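Local structure of pectate lyase (1GXM) at residues A[27-32]-A[151-156]; A[35-40]-A[93-98]; A[41-46]-A[52-57]; A[103-108]-A[118-123]. The protein probably cleaves pectate (polygalacturonic acid) by anti-beta-elimination, this chain being the catalytic module of a family 10 polysaccharide lyase. All blocks are in the same frame, centred on the assembly; numbering follows the deposited sequence. Where two conformers were deposited one is given.

Contact 1. Residues A[27-32]-A[151-156]; sequences NARTKW and RAPFDT
Arg29 reaches across to Ala152 and Pro153, joining the region of helix 20-28 to the loop between helices 136-148 and 161-181 in the catalytic module, a mixed fold of helices, short strands and long loops. The apolar part is stem against ring: Arg29 CD lies 4.0 Å from Pro153 CD, and Arg29 CG keeps 4.1 Å from Pro153 CG. A bend at chi3 (70°) then swings the guanidinium over the backbone. One of its faces lies on the cis peptide between Ala152 and Pro153, with Ala152 C beneath the centre and Pro153 N nearer the rim. The polar part of Arg29 is held elsewhere: NE forms a salt bridge with Glu85 of helix 77-90, and NH1 is hydrogen-bonded to Asn26 OD1, which together should fix the plane of the group. Asp155 pairs with Lys88 of that same helix, its OD1 staying 6.0 Å from Arg29 NH2. The Ala152 methyl sits under the fork of the guanidinium, with CB 3.6 Å from both NH1 and NH2 of Arg29.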
loop_
_atom_site.group_PDB
_atom_site.type_symbol
_atom_site.label_atom_id
_atom_site.label_comp_id
_atom_site.label_asym_id
_atom_site.label_seq_id
_atom_site.Cartn_x
_atom_site.Cartn_y
_atom_site.Cartn_z
ATOM N N ASN A 27 -3.042 -13.242 -4.760
ATOM C CA ASN A 27 -2.031 -13.414 -5.802
ATOM C C ASN A 27 -0.654 -13.713 -5.232
ATOM O O ASN A 27 0.099 -14.518 -5.786
ATOM C CB ASN A 27 -1.922 -12.157 -6.616
ATOM C CG ASN A 27 -2.976 -12.090 -7.703
ATOM O OD1 ASN A 27 -3.308 -11.010 -8.196
ATOM N ND2 ASN A 27 -3.607 -13.226 -7.984
ATOM N N ALA A 28 -0.312 -13.065 -4.126
ATOM C CA ALA A 28 1.010 -13.235 -3.519
ATOM C C ALA A 28 1.241 -14.668 -3.043
ATOM O O ALA A 28 2.364 -15.116 -2.903
ATOM C CB ALA A 28 1.197 -12.278 -2.364
ATOM N N ARG A 29 0.157 -15.374 -2.751
ATOM C CA ARG A 29 0.248 -16.752 -2.288
ATOM C C ARG A 29 1.032 -17.642 -3.240
ATOM O O ARG A 29 1.694 -18.591 -2.793
ATOM C CB ARG A 29 -1.141 -17.323 -2.056
ATOM C CG ARG A 29 -1.844 -16.657 -0.898
ATOM C CD ARG A 29 -3.304 -16.983 -0.834
ATOM N NE ARG A 29 -3.544 -18.365 -0.448
ATOM C CZ ARG A 29 -4.748 -18.899 -0.285
ATOM N NH1 ARG A 29 -5.836 -18.166 -0.469
ATOM N NH2 ARG A 29 -4.860 -20.176 0.065
ATOM N N THR A 30 0.965 -17.311 -4.523
ATOM C CA THR A 30 1.695 -18.015 -5.570
ATOM C C THR A 30 2.572 -17.082 -6.387
ATOM O O THR A 30 2.706 -17.246 -7.592
ATOM C CB THR A 30 0.716 -18.765 -6.503
ATOM O OG1 THR A 30 -0.188 -17.842 -7.138
ATOM C CG2 THR A 30 -0.154 -19.726 -5.718
ATOM N N LYS A 31 3.188 -16.095 -5.734
ATOM C CA LYS A 31 3.986 -15.106 -6.460
ATOM C C LYS A 31 5.119 -15.776 -7.227
ATOM O O LYS A 31 5.410 -15.393 -8.354
ATOM C CB LYS A 31 4.576 -14.066 -5.502
ATOM C CG LYS A 31 5.337 -12.940 -6.202
ATOM C CD LYS A 31 4.393 -11.940 -6.859
ATOM C CE LYS A 31 4.969 -11.351 -8.140
ATOM N NZ LYS A 31 6.380 -10.896 -8.006
ATOM N N TRP A 32 5.766 -16.742 -6.587
ATOM C CA TRP A 32 6.841 -17.499 -7.216
ATOM C C TRP A 32 6.450 -18.954 -7.206
ATOM O O TRP A 32 5.594 -19.380 -6.441
ATOM C CB TRP A 32 8.151 -17.336 -6.457
ATOM C CG TRP A 32 8.565 -15.920 -6.290
ATOM C CD1 TRP A 32 9.244 -15.154 -7.191
ATOM C CD2 TRP A 32 8.292 -15.082 -5.176
ATOM N NE1 TRP A 32 9.432 -13.888 -6.688
ATOM C CE2 TRP A 32 8.855 -13.820 -5.450
ATOM C CE3 TRP A 32 7.648 -15.275 -3.955
ATOM C CZ2 TRP A 32 8.778 -12.761 -4.561
ATOM C CZ3 TRP A 32 7.598 -14.222 -3.061
ATOM C CH2 TRP A 32 8.147 -12.977 -3.376
ATOM N N ARG A 151 -7.617 -16.074 7.995
ATOM C CA ARG A 151 -7.913 -16.247 6.580
ATOM C C ARG A 151 -6.745 -16.895 5.901
ATOM O O ARG A 151 -5.603 -16.631 6.248
ATOM C CB ARG A 151 -8.172 -14.918 5.872
ATOM C CG ARG A 151 -9.333 -14.181 6.393
ATOM C CD ARG A 151 -9.847 -13.086 5.491
ATOM N NE ARG A 151 -10.817 -12.302 6.242
ATOM C CZ ARG A 151 -10.590 -11.126 6.800
ATOM N NH1 ARG A 151 -9.427 -10.494 6.643
ATOM N NH2 ARG A 151 -11.551 -10.548 7.502
ATOM N N ALA A 152 -7.039 -17.728 4.915
ATOM C CA ALA A 152 -6.030 -18.360 4.088
ATOM C C ALA A 152 -5.062 -17.305 3.567
ATOM O O ALA A 152 -5.488 -16.266 3.072
ATOM C CB ALA A 152 -6.692 -19.080 2.918
ATOM N N PRO A 153 -3.765 -17.574 3.579
ATOM C CA PRO A 153 -3.132 -18.854 3.955
ATOM C C PRO A 153 -2.805 -19.040 5.431
ATOM O O PRO A 153 -2.047 -19.967 5.750
ATOM C CB PRO A 153 -1.830 -18.789 3.169
ATOM C CG PRO A 153 -1.499 -17.331 3.174
ATOM C CD PRO A 153 -2.790 -16.590 3.094
ATOM N N PHE A 154 -3.359 -18.210 6.303
ATOM C CA PHE A 154 -3.016 -18.199 7.726
ATOM C C PHE A 154 -4.025 -18.986 8.551
ATOM O O PHE A 154 -4.112 -18.823 9.775
ATOM C CB PHE A 154 -2.932 -16.763 8.233
ATOM C CG PHE A 154 -2.004 -15.907 7.421
ATOM C CD1 PHE A 154 -0.630 -16.096 7.497
ATOM C CD2 PHE A 154 -2.494 -14.940 6.570
ATOM C CE1 PHE A 154 0.242 -15.310 6.735
ATOM C CE2 PHE A 154 -1.621 -14.151 5.810
ATOM C CZ PHE A 154 -0.266 -14.344 5.883
ATOM N N ASP A 155 -4.760 -19.859 7.875
ATOM C CA ASP A 155 -5.728 -20.748 8.564
ATOM C C ASP A 155 -5.084 -22.111 8.840
ATOM O O ASP A 155 -5.675 -23.173 8.615
ATOM C CB ASP A 155 -7.037 -20.887 7.778
ATOM C CG ASP A 155 -6.846 -21.465 6.395
ATOM O OD1 ASP A 155 -5.708 -21.495 5.872
ATOM O OD2 ASP A 155 -7.802 -21.918 5.738
ATOM N N THR A 156 -3.857 -22.049 9.336
ATOM C CA THR A 156 -3.081 -23.208 9.736
ATOM C C THR A 156 -2.653 -22.979 11.166
ATOM O O THR A 156 -3.069 -22.029 11.818
ATOM C CB THR A 156 -1.843 -23.381 8.840
ATOM O OG1 THR A 156 -0.963 -22.261 9.006
ATOM C CG2 THR A 156 -2.205 -23.342 7.364
#

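Contact 2. Residues A[35-40]-A[93-98]; sequences SRADVV and TKYRDA
Ala37, in the first turn of helix 37-42, sets its methyl against the phenol end of Tyr95: Ala37 CB is 3.6 Å from Tyr95 OH and 3.7 Å from Tyr95 CE1, approaching obliquely to the ring. Next comes Asp38, whose OD1 accepts two bonds. Tyr95 OH donates one of them, at a very short 2.5 Å to Asp38 OD1, which meets the ring at its edge; the carboxylate and ring planes are turned 30° apart. The other is a salt bridge, Lys94 NZ lying 2.9 Å from Asp38 OD1 and coming in 41° above the carboxylate plane. Here two helices of the catalytic module, 37-42 and 93-109, are joined side chain to side chain near the start of each. Lys94 leaves its helix with CG between the backbone N and the carbonyl carbon (chi1 72°), passes CG over the face of the Tyr95 ring and runs extended to its ammonium. A water spans the second carboxylate oxygen and the lysine, donating to Asp38 OD2 at 2.5 Å and accepting from Lys94 NZ at 3.1 Å. The nearby ammonium would favour an ionised Asp38. Tyr95 also rests on Val86 of helix 77-90 and on Leu41.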
loop_
_atom_site.group_PDB
_atom_site.type_symbol
_atom_site.label_atom_id
_atom_site.label_comp_id
_atom_site.label_asym_id
_atom_site.label_seq_id
_atom_site.Cartn_x
_atom_site.Cartn_y
_atom_site.Cartn_z
ATOM N N SER A 35 9.067 -24.034 -6.062
ATOM C CA SER A 35 10.474 -24.414 -6.207
ATOM C C SER A 35 11.435 -23.330 -5.695
ATOM O O SER A 35 12.615 -23.596 -5.466
ATOM C CB SER A 35 10.790 -24.730 -7.675
ATOM O OG SER A 35 10.773 -23.569 -8.493
ATOM N N ARG A 36 10.915 -22.112 -5.533
ATOM C CA ARG A 36 11.707 -20.970 -5.068
ATOM C C ARG A 36 11.573 -20.729 -3.585
ATOM O O ARG A 36 12.181 -19.815 -3.080
ATOM C CB ARG A 36 11.307 -19.682 -5.804
ATOM C CG ARG A 36 11.423 -19.732 -7.344
ATOM C CD ARG A 36 12.595 -20.526 -7.910
ATOM N NE ARG A 36 13.823 -19.738 -8.040
ATOM C CZ ARG A 36 15.068 -20.230 -8.018
ATOM N NH1 ARG A 36 15.281 -21.538 -7.846
ATOM N NH2 ARG A 36 16.116 -19.408 -8.151
ATOM N N ALA A 37 10.802 -21.535 -2.876
ATOM C CA ALA A 37 10.554 -21.294 -1.464
ATOM C C ALA A 37 11.828 -21.222 -0.647
ATOM O O ALA A 37 11.941 -20.400 0.251
ATOM C CB ALA A 37 9.612 -22.363 -0.881
ATOM N N ASP A 38 12.770 -22.131 -0.899
ATOM C CA ASP A 38 14.008 -22.141 -0.117
ATOM C C ASP A 38 14.856 -20.924 -0.439
ATOM O O ASP A 38 15.503 -20.368 0.444
ATOM C CB ASP A 38 14.819 -23.412 -0.390
ATOM C CG ASP A 38 14.292 -24.607 0.344
ATOM O OD1 ASP A 38 13.350 -24.452 1.139
ATOM O OD2 ASP A 38 14.798 -25.740 0.196
ATOM N N VAL A 39 14.868 -20.525 -1.700
ATOM C CA VAL A 39 15.575 -19.313 -2.094
ATOM C C VAL A 39 14.970 -18.122 -1.358
ATOM O O VAL A 39 15.677 -17.384 -0.683
ATOM C CB VAL A 39 15.552 -19.080 -3.613
ATOM C CG1 VAL A 39 16.161 -17.725 -3.990
ATOM C CG2 VAL A 39 16.312 -20.179 -4.299
ATOM N N VAL A 40 13.660 -17.960 -1.452
ATOM C CA VAL A 40 13.002 -16.860 -0.745
ATOM C C VAL A 40 13.320 -16.889 0.730
ATOM O O VAL A 40 13.689 -15.891 1.324
ATOM C CB VAL A 40 11.481 -16.893 -0.975
ATOM C CG1 VAL A 40 10.780 -15.852 -0.132
ATOM C CG2 VAL A 40 11.206 -16.674 -2.425
ATOM N N THR A 93 7.771 -26.918 8.660
ATOM C CA THR A 93 7.738 -25.880 9.686
ATOM C C THR A 93 8.834 -24.826 9.581
ATOM O O THR A 93 8.734 -23.799 10.251
ATOM C CB THR A 93 7.744 -26.454 11.105
ATOM O OG1 THR A 93 8.870 -27.321 11.269
ATOM C CG2 THR A 93 6.528 -27.314 11.343
ATOM N N LYS A 94 9.872 -25.054 8.773
ATOM C CA LYS A 94 10.863 -23.988 8.567
ATOM C C LYS A 94 10.176 -22.760 7.945
ATOM O O LYS A 94 10.553 -21.616 8.194
ATOM C CB LYS A 94 12.059 -24.444 7.735
ATOM C CG LYS A 94 11.797 -24.652 6.268
ATOM C CD LYS A 94 13.026 -25.220 5.629
ATOM C CE LYS A 94 12.823 -25.405 4.144
ATOM N NZ LYS A 94 14.063 -25.980 3.480
ATOM N N TYR A 95 9.135 -23.003 7.173
ATOM C CA TYR A 95 8.391 -21.896 6.557
ATOM C C TYR A 95 7.451 -21.241 7.542
ATOM O O TYR A 95 7.294 -20.028 7.538
ATOM C CB TYR A 95 7.626 -22.345 5.314
ATOM C CG TYR A 95 8.507 -22.982 4.272
ATOM C CD1 TYR A 95 9.558 -22.294 3.692
ATOM C CD2 TYR A 95 8.270 -24.288 3.842
ATOM C CE1 TYR A 95 10.356 -22.888 2.721
ATOM C CE2 TYR A 95 9.071 -24.890 2.888
ATOM C CZ TYR A 95 10.112 -24.200 2.333
ATOM O OH TYR A 95 10.896 -24.813 1.382
ATOM N N ARG A 96 6.801 -22.038 8.378
ATOM C CA ARG A 96 6.026 -21.522 9.505
ATOM C C ARG A 96 6.873 -20.587 10.349
ATOM O O ARG A 96 6.435 -19.505 10.738
ATOM C CB ARG A 96 5.514 -22.683 10.380
ATOM C CG ARG A 96 4.792 -22.272 11.669
ATOM C CD ARG A 96 4.367 -23.454 12.538
ATOM N NE ARG A 96 3.562 -22.972 13.652
ATOM C CZ ARG A 96 4.045 -22.519 14.810
ATOM N NH1 ARG A 96 5.345 -22.531 15.073
ATOM N NH2 ARG A 96 3.214 -22.077 15.717
ATOM N N ASP A 97 8.091 -21.007 10.645
ATOM C CA ASP A 97 8.983 -20.219 11.485
ATOM C C ASP A 97 9.257 -18.875 10.825
ATOM O O ASP A 97 9.314 -17.853 11.481
ATOM C CB ASP A 97 10.288 -20.956 11.714
ATOM C CG ASP A 97 10.118 -22.189 12.563
ATOM O OD1 ASP A 97 9.091 -22.318 13.262
ATOM O OD2 ASP A 97 10.981 -23.082 12.572
ATOM N N ALA A 98 9.457 -18.898 9.527
ATOM C CA ALA A 98 9.774 -17.673 8.797
ATOM C C ALA A 98 8.593 -16.727 8.788
ATOM O O ALA A 98 8.744 -15.534 8.976
ATOM C CB ALA A 98 10.156 -17.999 7.400
HETATM O O HOH W 1 13.927 -27.926 1.071
#

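Contact 3. Residues A[41-46]-A[52-57]; sequences LSYQQN and KNLDYN
Tyr43 is flanked by Leu54 at one ortho carbon and Tyr56 at the other. Leu54 CD1 makes the tightest approach, 3.5 Å from Tyr43 CD1 and 3.6 Å from Tyr43 CB, while Leu54 CD2 sits 4.0 Å from Tyr43 CE1. Tyr56 turns its ring edge to Tyr43, CE1 lying 3.9 Å from Tyr43 CD2; the two planes are inclined at 59° with centroids 6.0 Å apart, an oblique pair in which the side chains slide past each other in opposite directions. Both phenols are held at their far ends, Tyr43 OH by Gly60 O and Tyr56 OH by Glu79 OE2, so each ring is fixed at hydroxyl as well as at backbone. Behind Tyr43, Gln45 folds back and donates NE2 to the carbonyl oxygen of Tyr43 at 2.8 Å, from above the carbonyl plane. On the other segment an inverse gamma turn centred on Asp55, closed by a weak Tyr56 N to Leu54 O bond, kinks the chain so that Leu54 and Tyr56 both reach the same tyrosine. The contact thus closes the short connection after helix 37-42: Tyr56 leans back on Val39 and Val40 of that helix and bonds to helix 77-90, while Leu41 packs on helix 93-109.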
loop_
_atom_site.group_PDB
_atom_site.type_symbol
_atom_site.label_atom_id
_atom_site.label_comp_id
_atom_site.label_asym_id
_atom_site.label_seq_id
_atom_site.Cartn_x
_atom_site.Cartn_y
_atom_site.Cartn_z
ATOM N N LEU A 41 13.187 -18.060 1.324
ATOM C CA LEU A 41 13.423 -18.228 2.740
ATOM C C LEU A 41 14.832 -17.743 3.116
ATOM O O LEU A 41 15.052 -17.115 4.150
ATOM C CB LEU A 41 13.262 -19.702 3.110
ATOM C CG LEU A 41 13.578 -20.090 4.541
ATOM C CD1 LEU A 41 12.720 -19.342 5.570
ATOM C CD2 LEU A 41 13.379 -21.585 4.676
ATOM N N SER A 42 15.783 -18.066 2.253
ATOM C CA SER A 42 17.194 -17.862 2.538
ATOM C C SER A 42 17.615 -16.398 2.540
ATOM O O SER A 42 18.705 -16.105 3.007
ATOM C CB SER A 42 18.058 -18.633 1.549
ATOM O OG SER A 42 18.041 -18.034 0.283
ATOM N N TYR A 43 16.756 -15.497 2.065
ATOM C CA TYR A 43 17.052 -14.062 2.113
ATOM C C TYR A 43 16.368 -13.328 3.252
ATOM O O TYR A 43 16.566 -12.142 3.417
ATOM C CB TYR A 43 16.694 -13.389 0.781
ATOM C CG TYR A 43 17.681 -13.762 -0.273
ATOM C CD1 TYR A 43 18.869 -13.058 -0.407
ATOM C CD2 TYR A 43 17.471 -14.858 -1.080
ATOM C CE1 TYR A 43 19.814 -13.422 -1.350
ATOM C CE2 TYR A 43 18.418 -15.238 -2.018
ATOM C CZ TYR A 43 19.594 -14.520 -2.137
ATOM O OH TYR A 43 20.555 -14.898 -3.060
ATOM N N GLN A 44 15.572 -14.021 4.049
ATOM C CA GLN A 44 14.969 -13.391 5.201
ATOM C C GLN A 44 16.055 -12.920 6.144
ATOM O O GLN A 44 16.995 -13.648 6.460
ATOM C CB GLN A 44 14.026 -14.347 5.909
ATOM C CG GLN A 44 13.108 -13.629 6.861
ATOM C CD GLN A 44 12.116 -14.548 7.542
ATOM O OE1 GLN A 44 12.318 -15.759 7.579
ATOM N NE2 GLN A 44 11.029 -13.975 8.054
ATOM N N GLN A 45 15.954 -11.691 6.583
ATOM C CA GLN A 45 16.896 -11.118 7.518
ATOM C C GLN A 45 16.610 -11.639 8.908
ATOM O O GLN A 45 15.547 -12.193 9.183
ATOM C CB GLN A 45 16.823 -9.590 7.503
ATOM C CG GLN A 45 17.049 -9.002 6.105
ATOM C CD GLN A 45 18.389 -9.366 5.519
ATOM O OE1 GLN A 45 19.398 -8.753 5.848
ATOM N NE2 GLN A 45 18.393 -10.323 4.609
ATOM N N ASN A 46 17.571 -11.447 9.798
ATOM C CA ASN A 46 17.439 -11.904 11.179
ATOM C C ASN A 46 16.222 -11.317 11.851
ATOM O O ASN A 46 15.558 -11.963 12.663
ATOM C CB ASN A 46 18.703 -11.573 11.974
ATOM C CG ASN A 46 19.919 -12.354 11.490
ATOM O OD1 ASN A 46 19.803 -13.491 11.089
ATOM N ND2 ASN A 46 21.067 -11.713 11.496
ATOM N N LYS A 52 14.559 -5.509 -0.276
ATOM C CA LYS A 52 13.832 -5.418 -1.537
ATOM C C LYS A 52 14.686 -5.799 -2.736
ATOM O O LYS A 52 15.911 -5.902 -2.637
ATOM C CB LYS A 52 13.248 -4.026 -1.753
ATOM C CG LYS A 52 14.271 -2.939 -1.864
ATOM C CD LYS A 52 13.627 -1.647 -2.261
ATOM C CE LYS A 52 14.616 -0.532 -2.398
ATOM N NZ LYS A 52 13.890 0.709 -2.798
ATOM N N ASN A 53 14.004 -6.028 -3.851
ATOM C CA ASN A 53 14.607 -6.085 -5.186
ATOM C C ASN A 53 15.484 -7.305 -5.445
ATOM O O ASN A 53 16.303 -7.294 -6.357
ATOM C CB ASN A 53 15.426 -4.817 -5.482
ATOM C CG ASN A 53 14.595 -3.554 -5.473
ATOM O OD1 ASN A 53 13.369 -3.588 -5.564
ATOM N ND2 ASN A 53 15.273 -2.423 -5.366
ATOM N N LEU A 54 15.316 -8.357 -4.661
ATOM C CA LEU A 54 16.039 -9.600 -4.921
ATOM C C LEU A 54 15.343 -10.385 -6.030
ATOM O O LEU A 54 14.124 -10.535 -6.020
ATOM C CB LEU A 54 16.137 -10.441 -3.652
ATOM C CG LEU A 54 17.011 -9.800 -2.562
ATOM C CD1 LEU A 54 16.684 -10.380 -1.195
ATOM C CD2 LEU A 54 18.504 -9.979 -2.877
ATOM N N ASP A 55 16.135 -10.888 -6.973
ATOM C CA ASP A 55 15.604 -11.617 -8.127
ATOM C C ASP A 55 15.496 -13.102 -7.787
ATOM O O ASP A 55 16.343 -13.899 -8.182
ATOM C CB ASP A 55 16.521 -11.398 -9.335
ATOM C CG ASP A 55 15.907 -11.874 -10.649
ATOM O OD1 ASP A 55 14.799 -12.470 -10.657
ATOM O OD2 ASP A 55 16.504 -11.707 -11.740
ATOM N N TYR A 56 14.443 -13.474 -7.059
ATOM C CA TYR A 56 14.339 -14.838 -6.528
ATOM C C TYR A 56 14.251 -15.893 -7.601
ATOM O O TYR A 56 14.606 -17.029 -7.348
ATOM C CB TYR A 56 13.137 -14.998 -5.628
ATOM C CG TYR A 56 13.155 -14.089 -4.438
ATOM C CD1 TYR A 56 14.164 -14.166 -3.490
ATOM C CD2 TYR A 56 12.149 -13.154 -4.251
ATOM C CE1 TYR A 56 14.162 -13.337 -2.393
ATOM C CE2 TYR A 56 12.137 -12.340 -3.159
ATOM C CZ TYR A 56 13.146 -12.418 -2.234
ATOM O OH TYR A 56 13.142 -11.586 -1.148
ATOM N N ASN A 57 13.762 -15.523 -8.774
ATOM C CA ASN A 57 13.669 -16.455 -9.887
ATOM C C ASN A 57 15.001 -16.773 -10.537
ATOM O O ASN A 57 15.098 -17.752 -11.278
ATOM C CB ASN A 57 12.685 -15.932 -10.929
ATOM C CG ASN A 57 11.254 -16.063 -10.470
ATOM O OD1 ASN A 57 10.918 -16.996 -9.740
ATOM N ND2 ASN A 57 10.405 -15.114 -10.870
#

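Contact 4. Residues A[103-108]-A[118-123]; sequences ANFLVN and QFYPLK
Phe105 overlaps Tyr120 edge-on, putting its outer ring carbons against the tyrosine's backbone and CB. The carbonyl oxygen of Tyr120 lies near the plane of the phenylalanine ring, 3.2 Å from Phe105 CE1 and 3.5 Å from Phe105 CZ, while Phe105 CZ is 3.9 Å from Tyr120 CB. The phenylalanine gets there because its CG stands anti to the backbone N (chi1 170°), throwing the ring outward from helix 93-109. That carbonyl belongs to the cis peptide before Pro121, at the end of strand 119-120, which pairs antiparallel with strand 69-70 through backbone bonds between Tyr120 and Gly69. Tyr120 in turn runs back past Phe105 in the opposite direction, toward the last turns of the helix. Its phenol end meets the backbone of Asn108: the carbonyl oxygen of Asn108 is 3.4 Å from Tyr120 CZ and 3.3 Å from Tyr120 OH, an approach oblique to the ring. Asn108 CB adds a looser touch, 4.2 Å from Tyr120 CE2. On the far side of the helix, Val107 packs on helix 161-181. Chemically, each aromatic side chain meets a backbone carbonyl of the other segment. The weakly positive hydrogens on the rim of the Phe105 ring would face the oxygen of Tyr120, so on the Phe105 side dispersion is probably helped by a modest C-H...O contribution.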
loop_
_atom_site.group_PDB
_atom_site.type_symbol
_atom_site.label_atom_id
_atom_site.label_comp_id
_atom_site.label_asym_id
_atom_site.label_seq_id
_atom_site.Cartn_x
_atom_site.Cartn_y
_atom_site.Cartn_z
ATOM N N ALA A 103 5.816 -11.766 10.581
ATOM C CA ALA A 103 4.706 -11.084 11.236
ATOM C C ALA A 103 5.214 -10.292 12.427
ATOM O O ALA A 103 4.795 -9.162 12.658
ATOM C CB ALA A 103 3.674 -12.067 11.674
ATOM N N ASN A 104 6.126 -10.896 13.181
ATOM C CA ASN A 104 6.738 -10.231 14.309
ATOM C C ASN A 104 7.453 -8.976 13.849
ATOM O O ASN A 104 7.387 -7.945 14.495
ATOM C CB ASN A 104 7.708 -11.187 15.001
ATOM C CG ASN A 104 8.297 -10.624 16.265
ATOM O OD1 ASN A 104 7.599 -10.088 17.107
ATOM N ND2 ASN A 104 9.608 -10.761 16.408
ATOM N N PHE A 105 8.175 -9.085 12.736
ATOM C CA PHE A 105 8.862 -7.949 12.150
ATOM C C PHE A 105 7.881 -6.803 11.861
ATOM O O PHE A 105 8.114 -5.659 12.237
ATOM C CB PHE A 105 9.538 -8.355 10.853
ATOM C CG PHE A 105 10.052 -7.197 10.068
ATOM C CD1 PHE A 105 11.257 -6.598 10.400
ATOM C CD2 PHE A 105 9.311 -6.657 9.034
ATOM C CE1 PHE A 105 11.708 -5.492 9.703
ATOM C CE2 PHE A 105 9.778 -5.554 8.327
ATOM C CZ PHE A 105 10.976 -4.987 8.673
ATOM N N LEU A 106 6.781 -7.130 11.197
ATOM C CA LEU A 106 5.816 -6.096 10.853
ATOM C C LEU A 106 5.284 -5.407 12.094
ATOM O O LEU A 106 5.230 -4.189 12.168
ATOM C CB LEU A 106 4.669 -6.648 10.024
ATOM C CG LEU A 106 4.985 -7.121 8.608
ATOM C CD1 LEU A 106 3.727 -7.663 7.997
ATOM C CD2 LEU A 106 5.510 -5.997 7.742
ATOM N N VAL A 107 4.920 -6.196 13.107
ATOM C CA VAL A 107 4.412 -5.596 14.326
ATOM C C VAL A 107 5.497 -4.819 15.072
ATOM O O VAL A 107 5.262 -3.714 15.552
ATOM C CB VAL A 107 3.721 -6.612 15.232
ATOM C CG1 VAL A 107 3.206 -5.905 16.500
ATOM C CG2 VAL A 107 2.559 -7.282 14.463
ATOM N N ASN A 108 6.705 -5.373 15.131
ATOM C CA ASN A 108 7.818 -4.676 15.772
ATOM C C ASN A 108 8.117 -3.338 15.136
ATOM O O ASN A 108 8.526 -2.393 15.810
ATOM C CB ASN A 108 9.089 -5.498 15.755
ATOM C CG ASN A 108 9.079 -6.602 16.771
ATOM O OD1 ASN A 108 8.317 -6.567 17.753
ATOM N ND2 ASN A 108 9.931 -7.597 16.553
ATOM N N GLN A 118 8.740 2.429 6.115
ATOM C CA GLN A 118 9.188 1.747 4.923
ATOM C C GLN A 118 10.288 0.729 5.202
ATOM O O GLN A 118 10.311 -0.324 4.601
ATOM C CB GLN A 118 9.660 2.760 3.899
ATOM C CG GLN A 118 9.871 2.183 2.528
ATOM C CD GLN A 118 10.433 3.199 1.547
ATOM O OE1 GLN A 118 9.851 3.440 0.470
ATOM N NE2 GLN A 118 11.547 3.770 1.883
ATOM N N PHE A 119 11.227 1.101 6.053
ATOM C CA PHE A 119 12.326 0.250 6.463
ATOM C C PHE A 119 12.352 0.208 7.975
ATOM O O PHE A 119 12.119 1.225 8.635
ATOM C CB PHE A 119 13.672 0.798 6.003
ATOM C CG PHE A 119 13.989 0.534 4.578
ATOM C CD1 PHE A 119 13.433 1.318 3.589
ATOM C CD2 PHE A 119 14.865 -0.460 4.220
ATOM C CE1 PHE A 119 13.729 1.098 2.277
ATOM C CE2 PHE A 119 15.175 -0.668 2.891
ATOM C CZ PHE A 119 14.601 0.100 1.929
ATOM N N TYR A 120 12.718 -0.947 8.512
ATOM C CA TYR A 120 12.815 -1.116 9.945
ATOM C C TYR A 120 13.876 -2.164 10.246
ATOM O O TYR A 120 13.864 -3.188 9.593
ATOM C CB TYR A 120 11.488 -1.583 10.512
ATOM C CG TYR A 120 11.513 -1.553 12.012
ATOM C CD1 TYR A 120 11.380 -0.354 12.700
ATOM C CD2 TYR A 120 11.727 -2.712 12.748
ATOM C CE1 TYR A 120 11.438 -0.304 14.085
ATOM C CE2 TYR A 120 11.772 -2.669 14.144
ATOM C CZ TYR A 120 11.632 -1.464 14.790
ATOM O OH TYR A 120 11.674 -1.423 16.165
ATOM N N PRO A 121 14.761 -1.983 11.242
ATOM C CA PRO A 121 14.933 -0.782 12.050
ATOM C C PRO A 121 15.061 0.472 11.205
ATOM O O PRO A 121 15.499 0.433 10.056
ATOM C CB PRO A 121 16.218 -1.076 12.828
ATOM C CG PRO A 121 16.133 -2.548 12.994
ATOM C CD PRO A 121 15.660 -3.067 11.671
ATOM N N LEU A 122 14.665 1.573 11.803
ATOM C CA LEU A 122 14.609 2.842 11.110
ATOM C C LEU A 122 15.953 3.242 10.573
ATOM O O LEU A 122 16.974 3.143 11.257
ATOM C CB LEU A 122 14.077 3.924 12.032
ATOM C CG LEU A 122 12.677 3.675 12.557
ATOM C CD1 LEU A 122 12.234 4.826 13.444
ATOM C CD2 LEU A 122 11.679 3.432 11.413
ATOM N N LYS A 123 15.950 3.686 9.328
ATOM C CA LYS A 123 17.158 4.105 8.644
ATOM C C LYS A 123 17.325 5.617 8.592
ATOM O O LYS A 123 18.393 6.105 8.216
ATOM C CB LYS A 123 17.142 3.546 7.241
ATOM C CG LYS A 123 17.486 2.072 7.174
ATOM C CD LYS A 123 18.929 1.895 6.659
ATOM C CE LYS A 123 19.584 0.624 7.123
ATOM N NZ LYS A 123 20.393 0.782 8.355
#

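In the fold
Contact 1 closes the longest loop, and the other three are nested inside it along the chain. Contact 3 is nested again within contact 2, which ends before contact 4 opens. Contacts 2 and 3 share helix 37-42, have centres 11 Å apart and touch directly: Arg36 NE meets Tyr56 O, and Ala98 O meets Gln44 NE2. Contact 1 touches both through Trp32, which packs on Val40 and Tyr56. Contact 4 lies 16 to 21 Å from the others by centres and shares helix 93-109 with contact 2, carrying that helix on to the small sheet of strands 69-70 and 119-120. Together they tie the early helices of the catalytic module around helix 77-90.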